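Local coordinates for protein MxaA (Stigmatella aurantiaca, PDB 4W4T) that carries the NADPH-binding terminal reductase domain, of the short-chain dehydrogenase kind with a Rossmann-type fold, of the mixed polyketide–nonribosomal peptide assembly line for myxalamid, at residues L129-S132 with E133-Q137; L357-F360 with L361-V364; G382-L385 with K386-G390; A400-I403 with S404-S408. All blocks are in the same frame, centred on the assembly; numbering follows the deposited sequence.

Contact 1: residues L129-S132 with E133-Q137; sequences LGLS and EKEFQ
E135 OE1 takes two donors. The backbone N-H of S132 reaches it almost straight (172°), with S132 N 3.0 Å from E135 OE1, and comes from above the carboxylate plane. A water is the second donor, giving one proton to E135 OE1 and the other to G130 O, so that the carboxylate is bridged back to the loop as well as bonded to it. The reverse bond runs from E135 N to S132 OG over 3.1 Å. It depends on the serine rotation: with chi1 at 70°, OG sits between its own backbone N and carbonyl carbon and turns to the amide of the first helical turn. These two reciprocal bonds make a capping box, with S132 as N-cap of helix 133-142, which follows strand 117-121 in the Rossmann-type fold. The positive end of the helix would probably stabilise the charged form of the E135 carboxylate lying there. The first regular helical bond joins F136 N to S132 O at 2.8 Å.

An apolar pair flanks the box. L131, just before the N-cap, brings its CD1 to 3.8 Å from F136 CA, while the same methyl lies obliquely to the ring, 4.2 Å from F136 CD1. The positions are those of a hydrophobic staple. L131 CB also meets E135 CB at 3.9 Å as the two side chains pass at a slant. Beyond the staple, the F136 ring is buried against L128, R179 and, on helix 159-177, L176.

Contact 2: residues L357-F360 with L361-V364; sequences LLMF and LQQV
L358 lays its branched end against the amide of Q362, one helical turn on, with L358 CG 3.5 Å from Q362 CD. The pair is an i to i+4 contact near the C-terminal end of helix 352-362, and the two side chains slant across each other. Alongside Q362 and pointing the same way runs selenomethionine M359, whose bends at chi2 and chi3 carry CE to 3.7 Å from Q362 OE1. P158 of the second subunit packs on both L358 and Q362, and Y157 of that subunit on M359, so this face of the helix packs on the second subunit of the assembly. With an alanine in place of Q362, a gap is likely to open beside L358 CG and M359 CE, and the packing on P158 of the neighbouring subunit to thin.

On the backbone, Q362 N bonds to L358 O at 3.1 Å, and L361 N adds a weak bond to the same oxygen. L361 turns elsewhere, its CD1 4.4 Å from L357 CD1, and packs on Y337, W340, L341 and L344 of helix 337-348. The extended side chain of Q363 brings its amide to the backbone of F360: besides its bond to F155 O, Q363 NE2 donates to F360 O at 3.2 Å, with F360 O tilted 23° from the amide plane.

Contact 3: residues G382-L385 with K386-G390; sequences GDTL and KALGG
G382 O accepts the backbone amide of K386 in a nearly straight bond (169°), K386 N lying 3.1 Å from G382 O. It belongs to the i to i+4 pattern of helix 382-388, a short helix set against helix 287-298 and strand 307-310 of the main parallel sheet. Two further bonds continue it: A387 N to D383 O, and L388 N to T384 O at 3.0 Å. L388 N has a weak second bond to L385 O, 3.3 Å long, and G389 N bonds to K386 O, both i to i+3 bonds near the C-terminal end of the helix.

Of the apolar contacts, T384 and L388 carry the main one. They lie side by side and point the same way, with T384 CG2 3.7 Å from L388 CD1. Because that methyl stands anti to the backbone N, OG1 falls beside the N instead, and it bonds to E204; the other carboxylate oxygen of E204 takes D383 N, so one acid holds two successive residues of the helix start. L388 then packs on Y289 of helix 287-298, and A387 on L297 and Y308.

Electrostatics belong to the outer side. K386 runs back along the first turn, its CG only 3.1 Å from G382 O, before a bend at chi4 (105°) swings the ammonium group towards the aspartate. The resulting salt bridge is long: K386 NZ stands 3.6 Å from D383 OD1.

Contact 4: residues A400-I403 with S404-S408; sequences ASLI and STYLS
L402 lies over one face of the Y406 ring in a CH-pi contact, its CG 4.1 Å from the ring centroid and 22° off the normal. The leucine is offset towards the rim that bears the hydroxyl, so that L402 CD1 comes to 3.8 Å from Y406 CZ. Next to it, I403 CD1 approaches the ring obliquely, 4.2 Å from Y406 CD2. The other branch of I403, CG2, stands anti to the backbone N and meets L407 CD1 at 3.6 Å, the two side chains running side by side.

All these are i to i+3 and i to i+4 pairs on helix 400-412, which packs against helix 318-328 through Y324 and F328. Its regular bonds include a nearly straight one (177°) from L407 N to I403 O.

At its far end Y406 turns polar: OH bonds to G249 O and T248 OG1, while the ring also meets W256. A leucine in place of Y406 would probably leave G249 O without this donor and L402 CG without a flat face to lie on.

Beside F328 of helix 318-328, S404 O is gripped twice by one residue, from opposite faces of its carbonyl plane: S408 N lies 2.8 Å from S404 O and S408 OG 2.6 Å from it.

The four contacts show local helix geometry repeated at separate points of one reductase domain, each closing before the next opens along the chain. None touches another. Contacts 2 and 4 come nearest, about 14 Å between closest atoms, whereas contacts 1 and 4 lie on opposite sides of the chain's centre, their own centres 45 Å apart. NADPH is absent from this chain, yet three contacts lie within about 9 Å of residues seen to bind it: side chains of L131 and D123 are about 8 Å apart, Q363 and Y218 about 9 Å, Y406 and F66 about 8 Å. Contact 3 lies away from that site, and contact 2 alone meets the second subunit.

Contact 1: residues L129-S132 with E133-Q137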
ATOM      1  N   LEU A 129      28.105  -7.843  -4.888  1.00 16.25           N
ATOM      2  CA  LEU A 129      27.532  -6.665  -5.531  1.00 16.30           C
ATOM      3  C   LEU A 129      27.127  -6.949  -6.973  1.00 18.76           C
ATOM      4  O   LEU A 129      27.079  -6.041  -7.799  1.00 17.63           O
ATOM      5  CB  LEU A 129      28.522  -5.495  -5.496  1.00 16.55           C
ATOM      6  CG  LEU A 129      29.191  -5.226  -4.158  1.00 18.60           C
ATOM      7  CD1 LEU A 129      30.293  -4.172  -4.290  1.00 16.95           C
ATOM      8  CD2 LEU A 129      28.131  -4.802  -3.125  1.00 18.96           C
ATOM      9  N   GLY A 130      26.844  -8.214  -7.278  1.00 16.94           N
ATOM     10  CA  GLY A 130      26.415  -8.583  -8.612  1.00 19.54           C
ATOM     11  C   GLY A 130      27.559  -8.849  -9.578  1.00 20.78           C
ATOM     12  O   GLY A 130      27.330  -9.127 -10.756  1.00 24.45           O
ATOM     13  N   LEU A 131      28.785  -8.791  -9.075  1.00 18.57           N
ATOM     14  CA  LEU A 131      29.966  -8.980  -9.908  1.00 18.67           C
ATOM     15  C   LEU A 131      30.365 -10.455  -9.966  1.00 19.31           C
ATOM     16  O   LEU A 131      30.066 -11.215  -9.050  1.00 17.91           O
ATOM     17  CB  LEU A 131      31.150  -8.164  -9.382  1.00 18.99           C
ATOM     18  CG  LEU A 131      30.960  -6.669  -9.132  1.00 22.56           C
ATOM     19  CD1 LEU A 131      32.265  -6.054  -8.598  1.00 23.94           C
ATOM     20  CD2 LEU A 131      30.515  -5.994 -10.397  1.00 24.16           C
ATOM     21  N   SER A 132      31.045 -10.845 -11.038  1.00 20.02           N
ATOM     22  CA  SER A 132      31.674 -12.163 -11.108  1.00 20.52           C
ATOM     23  C   SER A 132      32.857 -12.205 -10.158  1.00 19.42           C
ATOM     24  O   SER A 132      33.337 -11.155  -9.724  1.00 17.80           O
ATOM     25  CB  SER A 132      32.140 -12.462 -12.530  1.00 21.45           C
ATOM     26  OG  SER A 132      33.239 -11.637 -12.868  1.00 20.97           O
ATOM     27  N   GLU A 133      33.352 -13.399  -9.834  1.00 17.42           N
ATOM     28  CA  GLU A 133      34.547 -13.492  -8.983  1.00 18.69           C
ATOM     29  C   GLU A 133      35.718 -12.697  -9.563  1.00 17.67           C
ATOM     30  O   GLU A 133      36.453 -12.019  -8.829  1.00 16.56           O
ATOM     31  CB  GLU A 133      34.970 -14.953  -8.793  1.00 18.27           C
ATOM     32  CG  GLU A 133      33.942 -15.789  -8.070  1.00 17.53           C
ATOM     33  CD  GLU A 133      33.933 -15.538  -6.576  1.00 17.43           C
ATOM     34  OE1 GLU A 133      34.829 -14.810  -6.083  1.00 16.17           O
ATOM     35  OE2 GLU A 133      33.029 -16.073  -5.892  1.00 17.35           O
ATOM     36  N   LYS A 134      35.884 -12.776 -10.879  1.00 16.31           N
ATOM     37  CA  LYS A 134      36.996 -12.094 -11.522  1.00 18.95           C
ATOM     38  C   LYS A 134      36.820 -10.576 -11.415  1.00 19.73           C
ATOM     39  O   LYS A 134      37.761  -9.851 -11.115  1.00 17.45           O
ATOM     40  CB  LYS A 134      37.121 -12.510 -12.986  1.00 21.52           C
ATOM     41  CG  LYS A 134      38.474 -12.162 -13.577  1.00 25.52           C
ATOM     42  CD  LYS A 134      38.640 -12.680 -15.000  1.00 30.49           C
ATOM     43  CE  LYS A 134      39.923 -12.130 -15.610  1.00 37.59           C
ATOM     44  NZ  LYS A 134      39.892 -12.207 -17.099  1.00 45.74           N
ATOM     45  N   GLU A 135      35.606 -10.112 -11.662  1.00 19.30           N
ATOM     46  CA  GLU A 135      35.309  -8.684 -11.577  1.00 21.88           C
ATOM     47  C   GLU A 135      35.448  -8.165 -10.155  1.00 20.23           C
ATOM     48  O   GLU A 135      35.952  -7.058  -9.931  1.00 20.82           O
ATOM     49  CB  GLU A 135      33.901  -8.398 -12.088  1.00 23.20           C
ATOM     50  CG  GLU A 135      33.752  -8.544 -13.594  1.00 26.27           C
ATOM     51  CD  GLU A 135      32.295  -8.647 -14.049  1.00 30.86           C
ATOM     52  OE1 GLU A 135      31.377  -8.780 -13.196  1.00 25.63           O
ATOM     53  OE2 GLU A 135      32.066  -8.596 -15.277  1.00 35.05           O
ATOM     54  N   PHE A 136      34.989  -8.959  -9.189  1.00 16.32           N
ATOM     55  CA  PHE A 136      35.072  -8.557  -7.789  1.00 15.22           C
ATOM     56  C   PHE A 136      36.541  -8.457  -7.359  1.00 17.99           C
ATOM     57  O   PHE A 136      36.943  -7.521  -6.658  1.00 15.00           O
ATOM     58  CB  PHE A 136      34.297  -9.540  -6.902  1.00 15.05           C
ATOM     59  CG  PHE A 136      34.129  -9.082  -5.470  1.00 15.32           C
ATOM     60  CD1 PHE A 136      33.141  -8.167  -5.131  1.00 14.98           C
ATOM     61  CD2 PHE A 136      34.939  -9.588  -4.468  1.00 14.36           C
ATOM     62  CE1 PHE A 136      32.974  -7.759  -3.815  1.00 15.04           C
ATOM     63  CE2 PHE A 136      34.799  -9.174  -3.150  1.00 14.96           C
ATOM     64  CZ  PHE A 136      33.815  -8.252  -2.821  1.00 14.29           C
ATOM     65  N   GLN A 137      37.350  -9.412  -7.804  1.00 15.11           N
ATOM     66  CA  GLN A 137      38.770  -9.376  -7.503  1.00 15.23           C
ATOM     67  C   GLN A 137      39.411  -8.130  -8.111  1.00 16.28           C
ATOM     68  O   GLN A 137      40.239  -7.472  -7.476  1.00 17.81           O
ATOM     69  CB  GLN A 137      39.477 -10.650  -8.027  1.00 16.52           C
ATOM     70  CG  GLN A 137      40.985 -10.565  -7.898  1.00 15.77           C
ATOM     71  CD  GLN A 137      41.469 -10.436  -6.470  1.00 16.68           C
ATOM     72  OE1 GLN A 137      40.849 -10.945  -5.542  1.00 17.17           O
ATOM     73  NE2 GLN A 137      42.611  -9.762  -6.284  1.00 18.84           N
TER
HETATM   74  O   HOH W   1      28.361  -9.810 -13.440  1.00 34.79           O

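Contact 2: residues L357-F360 with L361-V364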
ATOM      1  N   LEU A 357      -0.824   7.935   0.654  1.00 31.29           N
ATOM      2  CA  LEU A 357      -0.220   8.591   1.809  1.00 30.66           C
ATOM      3  C   LEU A 357      -0.706   7.964   3.115  1.00 29.35           C
ATOM      4  O   LEU A 357       0.061   7.757   4.049  1.00 29.17           O
ATOM      5  CB  LEU A 357      -0.534  10.098   1.783  1.00 28.06           C
ATOM      6  CG  LEU A 357      -0.224  10.909   3.044  1.00 29.50           C
ATOM      7  CD1 LEU A 357       1.243  10.809   3.422  1.00 27.84           C
ATOM      8  CD2 LEU A 357      -0.632  12.367   2.857  1.00 25.96           C
ATOM      9  N   LEU A 358      -1.990   7.646   3.159  1.00 28.10           N
ATOM     10  CA  LEU A 358      -2.594   7.070   4.347  1.00 26.39           C
ATOM     11  C   LEU A 358      -1.949   5.739   4.752  1.00 29.88           C
ATOM     12  O   LEU A 358      -1.827   5.445   5.939  1.00 27.66           O
ATOM     13  CB  LEU A 358      -4.087   6.877   4.105  1.00 26.50           C
ATOM     14  CG  LEU A 358      -4.947   6.294   5.217  1.00 28.67           C
ATOM     15  CD1 LEU A 358      -5.060   7.271   6.368  1.00 27.43           C
ATOM     16  CD2 LEU A 358      -6.322   5.963   4.661  1.00 26.00           C
HETATM   17  N   MSE A 359      -1.546   4.940   3.765  1.00 28.77           N
HETATM   18  CA  MSE A 359      -0.903   3.652   4.035  1.00 33.62           C
HETATM   19  C   MSE A 359       0.284   3.814   4.975  1.00 33.16           C
HETATM   20  O   MSE A 359       0.435   3.075   5.945  1.00 32.77           O
HETATM   21  CB  MSE A 359      -0.430   2.986   2.741  1.00 34.76           C
HETATM   22  CG  MSE A 359      -1.543   2.560   1.792  1.00 42.05           C
HETATM   23 SE   MSE A 359      -3.012   1.679   2.754  1.00 71.71          SE
HETATM   24  CE  MSE A 359      -4.171   3.220   2.983  1.00 37.29           C
ATOM     25  N   PHE A 360       1.126   4.793   4.663  1.00 31.66           N
ATOM     26  CA  PHE A 360       2.302   5.092   5.472  1.00 31.68           C
ATOM     27  C   PHE A 360       1.971   5.404   6.942  1.00 35.33           C
ATOM     28  O   PHE A 360       2.664   4.943   7.845  1.00 36.83           O
ATOM     29  CB  PHE A 360       3.076   6.260   4.846  1.00 32.16           C
ATOM     30  CG  PHE A 360       3.668   5.946   3.491  1.00 34.82           C
ATOM     31  CD1 PHE A 360       4.935   5.378   3.381  1.00 35.67           C
ATOM     32  CD2 PHE A 360       2.963   6.211   2.326  1.00 35.78           C
ATOM     33  CE1 PHE A 360       5.481   5.083   2.142  1.00 34.25           C
ATOM     34  CE2 PHE A 360       3.503   5.917   1.081  1.00 36.56           C
ATOM     35  CZ  PHE A 360       4.768   5.353   0.990  1.00 39.75           C
ATOM     36  N   LEU A 361       0.906   6.159   7.196  1.00 30.94           N
ATOM     37  CA  LEU A 361       0.663   6.644   8.553  1.00 34.44           C
ATOM     38  C   LEU A 361      -0.178   5.706   9.421  1.00 40.76           C
ATOM     39  O   LEU A 361      -0.202   5.839  10.646  1.00 44.28           O
ATOM     40  CB  LEU A 361      -0.002   8.025   8.502  1.00 34.98           C
ATOM     41  CG  LEU A 361       0.584   9.020   7.494  1.00 32.02           C
ATOM     42  CD1 LEU A 361      -0.217  10.314   7.501  1.00 31.88           C
ATOM     43  CD2 LEU A 361       2.062   9.291   7.765  1.00 35.42           C
ATOM     44  N   GLN A 362      -0.862   4.755   8.800  1.00 39.77           N
ATOM     45  CA  GLN A 362      -1.733   3.847   9.540  1.00 41.58           C
ATOM     46  C   GLN A 362      -1.028   2.722  10.265  1.00 45.32           C
ATOM     47  O   GLN A 362      -1.620   2.069  11.123  1.00 47.06           O
ATOM     48  CB  GLN A 362      -2.740   3.218   8.598  1.00 42.28           C
ATOM     49  CG  GLN A 362      -3.678   4.209   8.041  1.00 43.10           C
ATOM     50  CD  GLN A 362      -4.863   3.545   7.435  1.00 44.82           C
ATOM     51  OE1 GLN A 362      -4.748   2.691   6.553  1.00 59.47           O
ATOM     52  NE2 GLN A 362      -6.021   3.883   7.956  1.00 45.03           N
ATOM     53  N   GLN A 363       0.219   2.473   9.887  1.00 43.71           N
ATOM     54  CA  GLN A 363       0.970   1.328  10.390  1.00 46.36           C
ATOM     55  C   GLN A 363       1.046   1.249  11.919  1.00 49.71           C
ATOM     56  O   GLN A 363       1.168   0.159  12.481  1.00 50.12           O
ATOM     57  CB  GLN A 363       2.375   1.357   9.803  1.00 44.95           C
ATOM     58  CG  GLN A 363       2.374   1.346   8.294  1.00 44.80           C
ATOM     59  CD  GLN A 363       3.765   1.237   7.726  1.00 45.24           C
ATOM     60  OE1 GLN A 363       4.174   0.178   7.256  1.00 55.53           O
ATOM     61  NE2 GLN A 363       4.509   2.341   7.770  1.00 45.71           N
ATOM     62  N   VAL A 364       0.968   2.396  12.590  1.00 47.34           N
ATOM     63  CA  VAL A 364       0.953   2.409  14.049  1.00 49.02           C
ATOM     64  C   VAL A 364      -0.426   2.034  14.589  1.00 51.62           C
ATOM     65  O   VAL A 364      -1.437   2.618  14.191  1.00 49.55           O
ATOM     66  CB  VAL A 364       1.352   3.787  14.610  1.00 49.37           C
ATOM     67  CG1 VAL A 364       1.285   3.779  16.134  1.00 48.09           C
ATOM     68  CG2 VAL A 364       2.742   4.176  14.128  1.00 48.32           C
TER

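Contact 3: residues G382-L385 with K386-G390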
ATOM      1  N   GLY A 382      26.497  17.588  18.564  1.00 21.30           N
ATOM      2  CA  GLY A 382      27.615  18.359  19.074  1.00 21.41           C
ATOM      3  C   GLY A 382      28.960  17.926  18.511  1.00 24.52           C
ATOM      4  O   GLY A 382      29.817  18.774  18.268  1.00 22.00           O
ATOM      5  N   ASP A 383      29.148  16.622  18.299  1.00 20.43           N
ATOM      6  CA  ASP A 383      30.402  16.127  17.714  1.00 21.46           C
ATOM      7  C   ASP A 383      30.542  16.527  16.248  1.00 20.12           C
ATOM      8  O   ASP A 383      31.640  16.830  15.774  1.00 18.21           O
ATOM      9  CB  ASP A 383      30.508  14.609  17.858  1.00 21.99           C
ATOM     10  CG  ASP A 383      30.601  14.173  19.302  1.00 24.67           C
ATOM     11  OD1 ASP A 383      30.845  15.047  20.161  1.00 26.45           O
ATOM     12  OD2 ASP A 383      30.438  12.970  19.585  1.00 20.37           O
ATOM     13  N   THR A 384      29.430  16.537  15.524  1.00 17.77           N
ATOM     14  CA  THR A 384      29.446  17.026  14.157  1.00 17.12           C
ATOM     15  C   THR A 384      29.778  18.521  14.117  1.00 19.48           C
ATOM     16  O   THR A 384      30.598  18.965  13.320  1.00 17.67           O
ATOM     17  CB  THR A 384      28.106  16.798  13.470  1.00 17.70           C
ATOM     18  OG1 THR A 384      27.796  15.392  13.498  1.00 17.03           O
ATOM     19  CG2 THR A 384      28.171  17.288  12.032  1.00 15.56           C
ATOM     20  N   LEU A 385      29.120  19.291  14.979  1.00 18.43           N
ATOM     21  CA  LEU A 385      29.325  20.739  14.997  1.00 20.73           C
ATOM     22  C   LEU A 385      30.804  21.078  15.221  1.00 20.99           C
ATOM     23  O   LEU A 385      31.384  21.892  14.485  1.00 20.53           O
ATOM     24  CB  LEU A 385      28.448  21.378  16.072  1.00 22.40           C
ATOM     25  CG  LEU A 385      28.237  22.888  15.953  1.00 29.53           C
ATOM     26  CD1 LEU A 385      27.206  23.231  14.860  1.00 31.12           C
ATOM     27  CD2 LEU A 385      27.826  23.482  17.310  1.00 29.65           C
ATOM     28  N   LYS A 386      31.416  20.434  16.208  1.00 20.21           N
ATOM     29  CA  LYS A 386      32.849  20.631  16.459  1.00 22.72           C
ATOM     30  C   LYS A 386      33.708  20.243  15.264  1.00 22.51           C
ATOM     31  O   LYS A 386      34.573  21.016  14.836  1.00 18.66           O
ATOM     32  CB  LYS A 386      33.315  19.847  17.687  1.00 26.93           C
ATOM     33  CG  LYS A 386      32.503  20.099  18.937  1.00 33.23           C
ATOM     34  CD  LYS A 386      33.196  19.568  20.197  1.00 42.13           C
ATOM     35  CE  LYS A 386      32.235  19.561  21.390  1.00 49.37           C
ATOM     36  NZ  LYS A 386      31.750  18.187  21.717  1.00 51.55           N
ATOM     37  N   ALA A 387      33.467  19.061  14.704  1.00 18.57           N
ATOM     38  CA  ALA A 387      34.320  18.572  13.635  1.00 19.39           C
ATOM     39  C   ALA A 387      34.233  19.469  12.393  1.00 20.42           C
ATOM     40  O   ALA A 387      35.180  19.543  11.608  1.00 21.09           O
ATOM     41  CB  ALA A 387      33.961  17.115  13.280  1.00 21.74           C
ATOM     42  N   LEU A 388      33.103  20.154  12.220  1.00 17.40           N
ATOM     43  CA  LEU A 388      32.903  20.984  11.038  1.00 17.36           C
ATOM     44  C   LEU A 388      33.234  22.472  11.264  1.00 17.68           C
ATOM     45  O   LEU A 388      33.124  23.265  10.343  1.00 18.95           O
ATOM     46  CB  LEU A 388      31.464  20.870  10.546  1.00 18.47           C
ATOM     47  CG  LEU A 388      31.054  19.483  10.026  1.00 16.50           C
ATOM     48  CD1 LEU A 388      29.657  19.554   9.451  1.00 17.66           C
ATOM     49  CD2 LEU A 388      32.043  18.973   8.993  1.00 19.24           C
ATOM     50  N   GLY A 389      33.625  22.835  12.478  1.00 18.57           N
ATOM     51  CA  GLY A 389      33.735  24.246  12.851  1.00 20.80           C
ATOM     52  C   GLY A 389      34.740  25.052  12.037  1.00 22.40           C
ATOM     53  O   GLY A 389      34.575  26.264  11.848  1.00 20.71           O
ATOM     54  N   GLY A 390      35.784  24.383  11.553  1.00 21.32           N
ATOM     55  CA  GLY A 390      36.796  25.032  10.737  1.00 19.76           C
ATOM     56  C   GLY A 390      36.480  24.926   9.258  1.00 21.85           C
ATOM     57  O   GLY A 390      37.256  25.381   8.417  1.00 21.93           O
TER

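Contact 4: residues A400-I403 with S404-S408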
ATOM      1  N   ALA A 400      10.778  30.769   6.819  1.00 15.88           N
ATOM      2  CA  ALA A 400       9.860  30.996   5.713  1.00 17.95           C
ATOM      3  C   ALA A 400      10.590  30.987   4.359  1.00 18.81           C
ATOM      4  O   ALA A 400      10.069  30.494   3.367  1.00 16.26           O
ATOM      5  CB  ALA A 400       9.088  32.311   5.919  1.00 20.28           C
ATOM      6  N   SER A 401      11.811  31.510   4.330  1.00 16.19           N
ATOM      7  CA  SER A 401      12.580  31.546   3.093  1.00 19.35           C
ATOM      8  C   SER A 401      12.911  30.146   2.557  1.00 18.35           C
ATOM      9  O   SER A 401      12.734  29.890   1.362  1.00 16.15           O
ATOM     10  CB  SER A 401      13.883  32.330   3.294  1.00 23.24           C
ATOM     11  OG  SER A 401      14.564  32.474   2.059  1.00 28.22           O
ATOM     12  N   LEU A 402      13.415  29.264   3.420  1.00 16.23           N
ATOM     13  CA  LEU A 402      13.711  27.877   3.005  1.00 16.52           C
ATOM     14  C   LEU A 402      12.439  27.213   2.487  1.00 17.10           C
ATOM     15  O   LEU A 402      12.427  26.600   1.421  1.00 16.50           O
ATOM     16  CB  LEU A 402      14.292  27.044   4.156  1.00 15.99           C
ATOM     17  CG  LEU A 402      14.676  25.599   3.759  1.00 15.75           C
ATOM     18  CD1 LEU A 402      15.912  25.617   2.873  1.00 17.20           C
ATOM     19  CD2 LEU A 402      14.885  24.699   4.960  1.00 14.71           C
ATOM     20  N   ILE A 403      11.351  27.348   3.237  1.00 16.69           N
ATOM     21  CA  ILE A 403      10.102  26.730   2.811  1.00 15.19           C
ATOM     22  C   ILE A 403       9.627  27.319   1.480  1.00 15.56           C
ATOM     23  O   ILE A 403       9.124  26.600   0.632  1.00 15.79           O
ATOM     24  CB  ILE A 403       9.011  26.863   3.878  1.00 17.81           C
ATOM     25  CG1 ILE A 403       9.437  26.120   5.148  1.00 19.37           C
ATOM     26  CG2 ILE A 403       7.660  26.336   3.365  1.00 17.58           C
ATOM     27  CD1 ILE A 403      10.020  24.746   4.914  1.00 19.51           C
ATOM     28  N   SER A 404       9.823  28.616   1.268  1.00 16.50           N
ATOM     29  CA  SER A 404       9.436  29.209  -0.014  1.00 17.36           C
ATOM     30  C   SER A 404      10.278  28.640  -1.158  1.00 16.94           C
ATOM     31  O   SER A 404       9.765  28.362  -2.241  1.00 17.70           O
ATOM     32  CB  SER A 404       9.560  30.733   0.026  1.00 19.89           C
ATOM     33  OG  SER A 404       9.171  31.285  -1.221  1.00 21.59           O
ATOM     34  N   THR A 405      11.569  28.468  -0.908  1.00 17.82           N
ATOM     35  CA  THR A 405      12.456  27.848  -1.890  1.00 18.80           C
ATOM     36  C   THR A 405      11.932  26.467  -2.274  1.00 16.86           C
ATOM     37  O   THR A 405      11.797  26.149  -3.461  1.00 17.36           O
ATOM     38  CB  THR A 405      13.892  27.762  -1.351  1.00 18.03           C
ATOM     39  OG1 THR A 405      14.402  29.089  -1.183  1.00 19.08           O
ATOM     40  CG2 THR A 405      14.804  26.985  -2.325  1.00 19.05           C
ATOM     41  N   TYR A 406      11.588  25.669  -1.269  1.00 14.60           N
ATOM     42  CA  TYR A 406      11.045  24.320  -1.494  1.00 16.12           C
ATOM     43  C   TYR A 406       9.734  24.365  -2.265  1.00 17.70           C
ATOM     44  O   TYR A 406       9.592  23.731  -3.310  1.00 16.69           O
ATOM     45  CB  TYR A 406      10.830  23.602  -0.160  1.00 13.23           C
ATOM     46  CG  TYR A 406      12.090  23.150   0.561  1.00 14.78           C
ATOM     47  CD1 TYR A 406      13.337  23.203  -0.054  1.00 15.02           C
ATOM     48  CD2 TYR A 406      12.023  22.640   1.852  1.00 15.05           C
ATOM     49  CE1 TYR A 406      14.478  22.773   0.605  1.00 14.15           C
ATOM     50  CE2 TYR A 406      13.159  22.193   2.517  1.00 16.12           C
ATOM     51  CZ  TYR A 406      14.381  22.253   1.887  1.00 14.50           C
ATOM     52  OH  TYR A 406      15.512  21.796   2.535  1.00 14.70           O
ATOM     53  N   LEU A 407       8.762  25.117  -1.752  1.00 15.36           N
ATOM     54  CA  LEU A 407       7.462  25.172  -2.401  1.00 16.89           C
ATOM     55  C   LEU A 407       7.549  25.728  -3.833  1.00 18.13           C
ATOM     56  O   LEU A 407       6.868  25.230  -4.715  1.00 18.57           O
ATOM     57  CB  LEU A 407       6.488  26.002  -1.556  1.00 16.50           C
ATOM     58  CG  LEU A 407       6.198  25.399  -0.179  1.00 17.83           C
ATOM     59  CD1 LEU A 407       5.249  26.292   0.648  1.00 17.15           C
ATOM     60  CD2 LEU A 407       5.622  23.996  -0.315  1.00 16.67           C
ATOM     61  N   SER A 408       8.383  26.747  -4.060  1.00 18.62           N
ATOM     62  CA  SER A 408       8.506  27.343  -5.398  1.00 20.48           C
ATOM     63  C   SER A 408       8.962  26.308  -6.438  1.00 21.21           C
ATOM     64  O   SER A 408       8.445  26.263  -7.558  1.00 18.81           O
ATOM     65  CB  SER A 408       9.483  28.528  -5.387  1.00 22.35           C
ATOM     66  OG  SER A 408       9.108  29.516  -4.425  1.00 23.14           O
TER